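Local atomic coordinates of diguanylate cyclase (Pseudomonas aeruginosa, PDB entry 5M3C), a protein that belongs to the diguanylate cyclase family, pairs a GGDEF domain with an EAL domain in one chain, and holds GTP and calcium ions in this crystal. Residues Ile40-Phe45 with Val123-Gly128; Lys62-Arg67 with Ala112-Asp117; Asp147-Arg152 with Arg166-Leu171. One frame throughout, in Å; residues are numbered along the deposited sequence.

Overall arrangement
Contacts 1 and 2 belong to one GGDEF domain and share its sheet, since strand 114-116 runs beside strand 119-132; they meet where I64 packs on L42 and V123. Contact 1 is the buried one, a backbone-bonded strand pair that brings D41 and L42 to the calcium, while D43 is bound by serines of the partner strand. Contact 2, partly buried and farther from the chain's centre, lays helix 54-70 on that sheet through an arginine-phenylalanine stack. Contact 3, also partly buried, is largely apolar packing of helix 139-155 against helix 168-187, with one distant charge pair. It touches contact 1 through A149 and M150, but its nearest atoms stay about 13 Å from contact 2.

Contact 1: residues Ile40-Phe45 with Val123-Gly128; sequences IDLDRF and VSASVG. With CA (calcium ion), chain G; GTP (guanosine-5'-triphosphate), chain I.
I40-D43 and S124-G128 run antiparallel, their short axes 4.1 Å apart at the closest and at 149°, with D41 and S126 forming a hydrogen-bonded pair flanked by the non-hydrogen-bonded pairs I40-V127 and L42-A125. The amide of D41 reaches S126 O at 3.1 Å, and S126 N returns a bond to D41 O. On one face I40 lies side by side with V127, CG1 to CG2, while its other branch, CG2, rests 3.8 Å from A125 CB.

The D43 carboxylate leans over the partner strand and takes two serine hydroxyls: S126 OG donates to the syn lone pair of OD1 at 2.6 Å, and S124 OG to the anti lone pair of OD2 at 2.9 Å. K154 adds a salt bridge at OD1 and the amide of S159 a bond at OD2, so each oxygen has a serine of the strand and one further partner, which should limit rotation of the carboxylate.

D41, its CG anti to the backbone N (chi1 -172°), turns OD1 to calcium at 2.2 Å. L42 O and three oxygens of GTP, one from each phosphate, bind the same ion, and D84 completes the site. Beyond it the turn wraps the phosphates: R44 N points almost straight at O2G, and F45 N donates to O2B at 3.0 Å.

Strand 35-43 is thus held between 119-132 and 85-90 at the centre of the GGDEF sheet, with helix 54-70 packed on L42 and V123, and helix 139-155 covering D41 and S126.

Contact 2: residues Lys62-Arg67 with Ala112-Asp117; sequences KAIAER and APFQAD
R67, on helix 54-70, reaches across the ring of F114 to the backbone carbonyls of A112 and P113. Its CB starts 4.2 Å from F114 CE2, and a nearly extended start (chi1 -173°) sends the chain out from the helix toward the strand. CD passes 3.7 Å from CE2, where the bend at chi3 (-64°) lays the end of the chain flat on the ring. NE follows over CE2 and CD2, and CZ comes 3.4 Å from CE2. The guanidinium and ring planes are only 14° apart, a stacked cation-pi pair displaced toward the ring's rim.

The two terminal nitrogens then use their N-H groups at the edge of the guanidinium. NH2 donates to P113 O at 2.8 Å, with the acceptor close to the guanidinium plane; NH1 makes weak bonds to P113 O and A112 O and also reaches A109 O. These carbonyls probably help to hold the charged group flat against the phenyl ring.

In the GGDEF fold, helices pack over a central sheet, and here helix 54-70 covers the short strand 114-116, whose F114 is paired through its backbone with F121 of strand 119-132. The opposite face of the F114 ring receives I64 CG1 in a CH-pi contact, 4.0 Å from the ring centroid. F114 is therefore clamped between two side chains of successive helical turns, I64 and R67. A63, one residue before I64 on the helix, points its CB toward the strand, 4.2 Å from F114 CD2.

Contact 3: residues Asp147-Arg152 with Arg166-Leu171; sequences DAAMYR and RELTYL
L168 carries this contact, wedging its forked end between A149 and R152 of the facing helix. CD1 sits 3.7 Å from A149 CA and touches R152 CB, while CD2 meets CG and CD of R152, 3.6 Å from CD, and also lies near its NE. The two side chains cross at about a right angle, and the bend of R152 at chi2 (62°) carries its chain past CD2. Beside them A148 CB packs against L168 CB at 4.1 Å and against the T169 methyl, CG2, at 3.9 Å; consistent with the small alanine side chain, the CA atoms of A148 and T169 come within 5.2 Å.

Farther out, R152 has L171 CD1 over one guanidinium face, 4.2 Å from NH2. E167 OE2 lies 4.5 Å from R152 NH1, well out of that plane, so the charges may attract without a directed bond. The helix bond from R152 N to A148 O sets R152 one turn beyond A148.

The contact joins helix 139-155 of the GGDEF domain to helix 168-187, on which Y151 also packs, at A172 and M176. Another side of helix 139-155 sits on the sheet, M150 packing on F39 and D41 of strand 35-43 and on E85 of strand 85-90.

Contact 1: residues Ile40-Phe45 with Val123-Gly128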
# COMPACT_ATOMS: atom_id res chain seq x y z
N ILE B 40 -32.45 -0.70 -3.68
CA ILE B 40 -31.30 0.16 -3.96
C ILE B 40 -31.18 1.32 -2.98
O ILE B 40 -32.05 2.18 -2.93
CB ILE B 40 -31.36 0.75 -5.37
CG1 ILE B 40 -31.32 -0.36 -6.42
CG2 ILE B 40 -30.22 1.73 -5.58
CD1 ILE B 40 -31.42 0.14 -7.85
N ASP B 41 -30.10 1.34 -2.22
CA ASP B 41 -29.87 2.38 -1.22
C ASP B 41 -28.60 3.16 -1.56
O ASP B 41 -27.51 2.59 -1.62
CB ASP B 41 -29.74 1.74 0.17
CG ASP B 41 -29.70 2.77 1.29
OD1 ASP B 41 -29.12 3.86 1.09
OD2 ASP B 41 -30.24 2.48 2.38
N LEU B 42 -28.74 4.46 -1.80
CA LEU B 42 -27.61 5.30 -2.18
C LEU B 42 -26.47 5.16 -1.17
O LEU B 42 -26.72 5.01 0.03
CB LEU B 42 -28.03 6.76 -2.31
CG LEU B 42 -29.00 7.09 -3.45
CD1 LEU B 42 -29.15 8.60 -3.62
CD2 LEU B 42 -28.56 6.46 -4.76
N ASP B 43 -25.24 5.21 -1.66
CA ASP B 43 -24.06 5.05 -0.81
C ASP B 43 -23.55 6.38 -0.25
O ASP B 43 -23.33 7.33 -1.00
CB ASP B 43 -22.93 4.37 -1.59
CG ASP B 43 -23.16 2.89 -1.79
OD1 ASP B 43 -23.68 2.24 -0.85
OD2 ASP B 43 -22.82 2.37 -2.87
N ARG B 44 -23.37 6.43 1.06
CA ARG B 44 -22.82 7.60 1.73
C ARG B 44 -23.36 8.90 1.16
O ARG B 44 -22.60 9.79 0.77
CB ARG B 44 -21.29 7.58 1.65
CG ARG B 44 -20.65 6.42 2.41
N PHE B 45 -24.69 9.01 1.11
CA PHE B 45 -25.35 10.19 0.57
C PHE B 45 -25.40 11.32 1.60
O PHE B 45 -25.58 12.48 1.24
CB PHE B 45 -26.77 9.83 0.12
CG PHE B 45 -27.39 10.83 -0.82
CD1 PHE B 45 -27.01 10.89 -2.15
CD2 PHE B 45 -28.37 11.70 -0.37
CE1 PHE B 45 -27.58 11.81 -3.01
CE2 PHE B 45 -28.94 12.62 -1.23
CZ PHE B 45 -28.55 12.67 -2.55
N VAL B 123 -22.24 9.70 -7.57
CA VAL B 123 -22.87 9.04 -6.44
C VAL B 123 -22.92 7.55 -6.73
O VAL B 123 -22.98 7.13 -7.89
CB VAL B 123 -24.29 9.57 -6.17
CG1 VAL B 123 -24.32 11.09 -6.29
CG2 VAL B 123 -25.28 8.95 -7.13
N SER B 124 -22.88 6.74 -5.68
CA SER B 124 -22.88 5.30 -5.82
C SER B 124 -24.07 4.70 -5.08
O SER B 124 -24.82 5.43 -4.42
CB SER B 124 -21.57 4.73 -5.26
OG SER B 124 -21.57 3.32 -5.31
N ALA B 125 -24.25 3.39 -5.18
CA ALA B 125 -25.37 2.73 -4.52
C ALA B 125 -25.09 1.25 -4.30
O ALA B 125 -24.31 0.63 -5.02
CB ALA B 125 -26.63 2.90 -5.34
N SER B 126 -25.74 0.69 -3.28
CA SER B 126 -25.67 -0.74 -3.02
C SER B 126 -27.01 -1.38 -3.38
O SER B 126 -28.06 -0.77 -3.23
CB SER B 126 -25.34 -1.00 -1.55
OG SER B 126 -24.19 -0.28 -1.16
N VAL B 127 -26.97 -2.62 -3.86
CA VAL B 127 -28.17 -3.25 -4.38
C VAL B 127 -28.40 -4.64 -3.81
O VAL B 127 -27.51 -5.49 -3.84
CB VAL B 127 -28.13 -3.36 -5.92
CG1 VAL B 127 -29.46 -3.86 -6.45
CG2 VAL B 127 -27.78 -2.01 -6.54
N GLY B 128 -29.60 -4.85 -3.28
CA GLY B 128 -30.00 -6.16 -2.79
C GLY B 128 -31.05 -6.74 -3.70
O GLY B 128 -31.91 -6.02 -4.19
CA CA G . -27.79 5.38 2.06
PG GTP I . -24.91 4.39 3.83
O1G GTP I . -24.52 3.72 5.13
O2G GTP I . -24.05 4.01 2.65
O3G GTP I . -26.39 4.37 3.55
O3B GTP I . -24.53 5.95 4.03
PB GTP I . -25.67 7.09 4.05
O1B GTP I . -25.04 8.37 4.56
O2B GTP I . -26.39 7.09 2.73
O3A GTP I . -26.63 6.52 5.21
PA GTP I . -28.21 6.84 5.27
O1A GTP I . -28.65 6.80 6.71
O2A GTP I . -28.92 5.98 4.24
O5' GTP I . -28.27 8.35 4.77
C5' GTP I . -29.39 8.78 4.01
C4' GTP I . -29.15 10.22 3.62
O4' GTP I . -30.05 10.59 2.57
C3' GTP I . -29.40 11.16 4.80
O3' GTP I . -28.24 11.96 5.07
C2' GTP I . -30.56 12.03 4.37
O2' GTP I . -30.41 13.39 4.78
C1' GTP I . -30.55 11.90 2.86
N9 GTP I . -31.90 12.11 2.31
C8 GTP I . -32.98 11.34 2.53
N7 GTP I . -34.05 11.84 1.86
C5 GTP I . -33.65 12.95 1.22
C6 GTP I . -34.27 13.97 0.33
O6 GTP I . -35.48 13.89 0.03
N1 GTP I . -33.50 14.96 -0.13
C2 GTP I . -32.19 15.06 0.18
N2 GTP I . -31.47 16.09 -0.32
N3 GTP I . -31.56 14.17 0.99
C4 GTP I . -32.23 13.12 1.52

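Contact 2: residues Lys62-Arg67 with Ala112-Asp117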
# COMPACT_ATOMS: atom_id res chain seq x y z
N LYS B 62 -33.36 13.47 -7.94
CA LYS B 62 -34.19 13.58 -9.14
C LYS B 62 -33.45 13.01 -10.34
O LYS B 62 -34.02 12.26 -11.13
CB LYS B 62 -34.56 15.04 -9.39
CG LYS B 62 -35.62 15.23 -10.48
N ALA B 63 -32.18 13.36 -10.46
CA ALA B 63 -31.35 12.91 -11.58
C ALA B 63 -31.14 11.40 -11.54
O ALA B 63 -31.22 10.73 -12.58
CB ALA B 63 -30.00 13.62 -11.55
N ILE B 64 -30.88 10.86 -10.35
CA ILE B 64 -30.68 9.43 -10.20
C ILE B 64 -31.96 8.69 -10.56
O ILE B 64 -31.94 7.71 -11.30
CB ILE B 64 -30.31 9.06 -8.75
CG1 ILE B 64 -28.96 9.69 -8.37
CG2 ILE B 64 -30.23 7.55 -8.59
CD1 ILE B 64 -28.69 9.64 -6.88
N ALA B 65 -33.08 9.17 -10.04
CA ALA B 65 -34.37 8.54 -10.28
C ALA B 65 -34.65 8.41 -11.77
O ALA B 65 -35.02 7.34 -12.26
CB ALA B 65 -35.48 9.34 -9.61
N GLU B 66 -34.46 9.51 -12.50
CA GLU B 66 -34.75 9.54 -13.93
C GLU B 66 -33.83 8.62 -14.73
O GLU B 66 -34.26 8.02 -15.71
CB GLU B 66 -34.66 10.98 -14.45
CG GLU B 66 -35.76 11.88 -13.91
CD GLU B 66 -35.57 13.35 -14.25
OE1 GLU B 66 -34.52 13.70 -14.83
OE2 GLU B 66 -36.47 14.15 -13.94
N ARG B 67 -32.57 8.50 -14.31
CA ARG B 67 -31.62 7.65 -15.03
C ARG B 67 -31.91 6.16 -14.85
O ARG B 67 -31.68 5.36 -15.75
CB ARG B 67 -30.18 7.94 -14.61
CG ARG B 67 -29.16 7.20 -15.46
CD ARG B 67 -27.74 7.55 -15.08
NE ARG B 67 -27.43 8.96 -15.32
CZ ARG B 67 -26.26 9.52 -15.07
NH1 ARG B 67 -25.27 8.79 -14.57
NH2 ARG B 67 -26.08 10.81 -15.32
N ALA B 112 -21.32 6.80 -14.51
CA ALA B 112 -21.25 8.20 -14.92
C ALA B 112 -21.72 9.11 -13.79
O ALA B 112 -22.54 8.70 -12.97
CB ALA B 112 -22.08 8.42 -16.17
N PRO B 113 -21.22 10.35 -13.76
CA PRO B 113 -21.67 11.28 -12.74
C PRO B 113 -23.05 11.80 -13.06
O PRO B 113 -23.59 11.50 -14.13
CB PRO B 113 -20.63 12.40 -12.81
CG PRO B 113 -20.10 12.36 -14.20
CD PRO B 113 -20.36 10.99 -14.77
N PHE B 114 -23.63 12.58 -12.15
CA PHE B 114 -24.96 13.12 -12.35
C PHE B 114 -24.91 14.64 -12.36
O PHE B 114 -24.12 15.25 -11.64
CB PHE B 114 -25.91 12.61 -11.27
CG PHE B 114 -26.07 11.12 -11.25
CD1 PHE B 114 -25.10 10.31 -10.67
CD2 PHE B 114 -27.18 10.51 -11.82
CE1 PHE B 114 -25.23 8.94 -10.66
CE2 PHE B 114 -27.32 9.14 -11.81
CZ PHE B 114 -26.34 8.35 -11.23
N GLN B 115 -25.75 15.26 -13.18
CA GLN B 115 -25.66 16.69 -13.43
C GLN B 115 -26.58 17.50 -12.52
O GLN B 115 -27.81 17.38 -12.58
CB GLN B 115 -26.00 16.98 -14.90
CG GLN B 115 -25.20 18.13 -15.49
CD GLN B 115 -23.78 17.73 -15.88
OE1 GLN B 115 -23.54 16.60 -16.29
NE2 GLN B 115 -22.85 18.67 -15.75
N ALA B 116 -25.97 18.33 -11.68
CA ALA B 116 -26.71 19.27 -10.83
C ALA B 116 -26.12 20.67 -10.99
O ALA B 116 -24.91 20.85 -10.86
CB ALA B 116 -26.65 18.83 -9.37
N ASP B 117 -26.99 21.64 -11.25
CA ASP B 117 -26.58 22.97 -11.74
C ASP B 117 -25.38 22.88 -12.70
O ASP B 117 -25.44 22.14 -13.69
CB ASP B 117 -26.33 23.98 -10.59
CG ASP B 117 -25.65 23.36 -9.39
OD1 ASP B 117 -24.47 22.97 -9.49
OD2 ASP B 117 -26.30 23.29 -8.32

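Contact 3: residues Asp147-Arg152 with Arg166-Leu171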
# COMPACT_ATOMS: atom_id res chain seq x y z
N ASP B 147 -34.41 -6.01 1.24
CA ASP B 147 -33.76 -4.99 2.07
C ASP B 147 -32.53 -5.57 2.77
O ASP B 147 -31.47 -4.95 2.82
CB ASP B 147 -34.75 -4.46 3.10
CG ASP B 147 -34.30 -3.15 3.72
OD1 ASP B 147 -33.61 -2.37 3.03
OD2 ASP B 147 -34.64 -2.91 4.90
N ALA B 148 -32.69 -6.77 3.32
CA ALA B 148 -31.58 -7.46 3.99
C ALA B 148 -30.38 -7.60 3.06
O ALA B 148 -29.24 -7.31 3.44
CB ALA B 148 -32.03 -8.82 4.48
N ALA B 149 -30.64 -8.05 1.83
CA ALA B 149 -29.59 -8.19 0.83
C ALA B 149 -28.88 -6.86 0.59
O ALA B 149 -27.67 -6.83 0.40
CB ALA B 149 -30.17 -8.72 -0.47
N MET B 150 -29.64 -5.78 0.61
CA MET B 150 -29.06 -4.45 0.44
C MET B 150 -28.10 -4.16 1.59
O MET B 150 -27.02 -3.63 1.36
CB MET B 150 -30.14 -3.38 0.36
CG MET B 150 -29.59 -1.96 0.32
SD MET B 150 -28.96 -1.40 1.92
CE MET B 150 -30.49 -1.25 2.83
N TYR B 151 -28.51 -4.49 2.81
CA TYR B 151 -27.64 -4.30 3.97
C TYR B 151 -26.40 -5.19 3.88
O TYR B 151 -25.30 -4.80 4.28
CB TYR B 151 -28.41 -4.57 5.27
CG TYR B 151 -29.29 -3.42 5.71
CD1 TYR B 151 -28.74 -2.17 5.97
CD2 TYR B 151 -30.66 -3.58 5.87
CE1 TYR B 151 -29.53 -1.11 6.36
CE2 TYR B 151 -31.46 -2.52 6.26
CZ TYR B 151 -30.89 -1.29 6.51
OH TYR B 151 -31.67 -0.23 6.91
N ARG B 152 -26.59 -6.39 3.34
CA ARG B 152 -25.46 -7.28 3.09
C ARG B 152 -24.48 -6.64 2.11
O ARG B 152 -23.29 -6.56 2.37
CB ARG B 152 -25.96 -8.62 2.53
CG ARG B 152 -24.85 -9.61 2.21
CD ARG B 152 -24.05 -9.99 3.44
NE ARG B 152 -23.41 -11.30 3.29
CZ ARG B 152 -22.58 -11.84 4.17
NH1 ARG B 152 -22.05 -13.03 3.94
NH2 ARG B 152 -22.27 -11.19 5.28
N ARG B 166 -30.95 -17.15 3.23
CA ARG B 166 -31.70 -17.44 4.44
C ARG B 166 -31.21 -16.66 5.67
O ARG B 166 -32.01 -16.19 6.47
CB ARG B 166 -31.66 -18.94 4.73
CG ARG B 166 -32.37 -19.36 6.01
CD ARG B 166 -32.29 -20.87 6.22
N GLU B 167 -29.89 -16.52 5.80
CA GLU B 167 -29.28 -15.98 7.02
C GLU B 167 -29.16 -14.46 7.06
O GLU B 167 -28.79 -13.89 8.09
CB GLU B 167 -27.88 -16.59 7.19
CG GLU B 167 -26.90 -16.21 6.09
CD GLU B 167 -25.53 -16.84 6.27
OE1 GLU B 167 -25.42 -17.85 7.00
OE2 GLU B 167 -24.55 -16.32 5.68
N LEU B 168 -29.48 -13.79 5.95
CA LEU B 168 -29.17 -12.36 5.81
C LEU B 168 -29.95 -11.42 6.74
O LEU B 168 -29.41 -10.42 7.20
CB LEU B 168 -29.35 -11.91 4.36
CG LEU B 168 -28.24 -12.30 3.38
CD1 LEU B 168 -28.35 -11.48 2.11
CD2 LEU B 168 -26.87 -12.11 4.01
N THR B 169 -31.21 -11.74 7.00
CA THR B 169 -32.05 -10.87 7.83
C THR B 169 -31.48 -10.69 9.23
O THR B 169 -31.31 -9.56 9.70
CB THR B 169 -33.50 -11.40 7.94
OG1 THR B 169 -33.47 -12.79 8.27
CG2 THR B 169 -34.24 -11.20 6.63
N TYR B 170 -31.19 -11.80 9.89
CA TYR B 170 -30.63 -11.78 11.25
C TYR B 170 -29.35 -10.96 11.33
O TYR B 170 -29.17 -10.13 12.23
CB TYR B 170 -30.37 -13.20 11.74
CG TYR B 170 -29.54 -13.27 13.00
CD1 TYR B 170 -30.12 -13.19 14.26
CD2 TYR B 170 -28.16 -13.42 12.93
CE1 TYR B 170 -29.36 -13.25 15.41
CE2 TYR B 170 -27.38 -13.48 14.08
CZ TYR B 170 -27.99 -13.40 15.32
OH TYR B 170 -27.21 -13.46 16.46
N LEU B 171 -28.44 -11.20 10.39
CA LEU B 171 -27.17 -10.48 10.33
C LEU B 171 -27.39 -8.98 10.28
O LEU B 171 -26.68 -8.21 10.92
CB LEU B 171 -26.36 -10.92 9.11
CG LEU B 171 -25.98 -12.40 9.01
CD1 LEU B 171 -25.36 -12.68 7.66
CD2 LEU B 171 -25.05 -12.80 10.14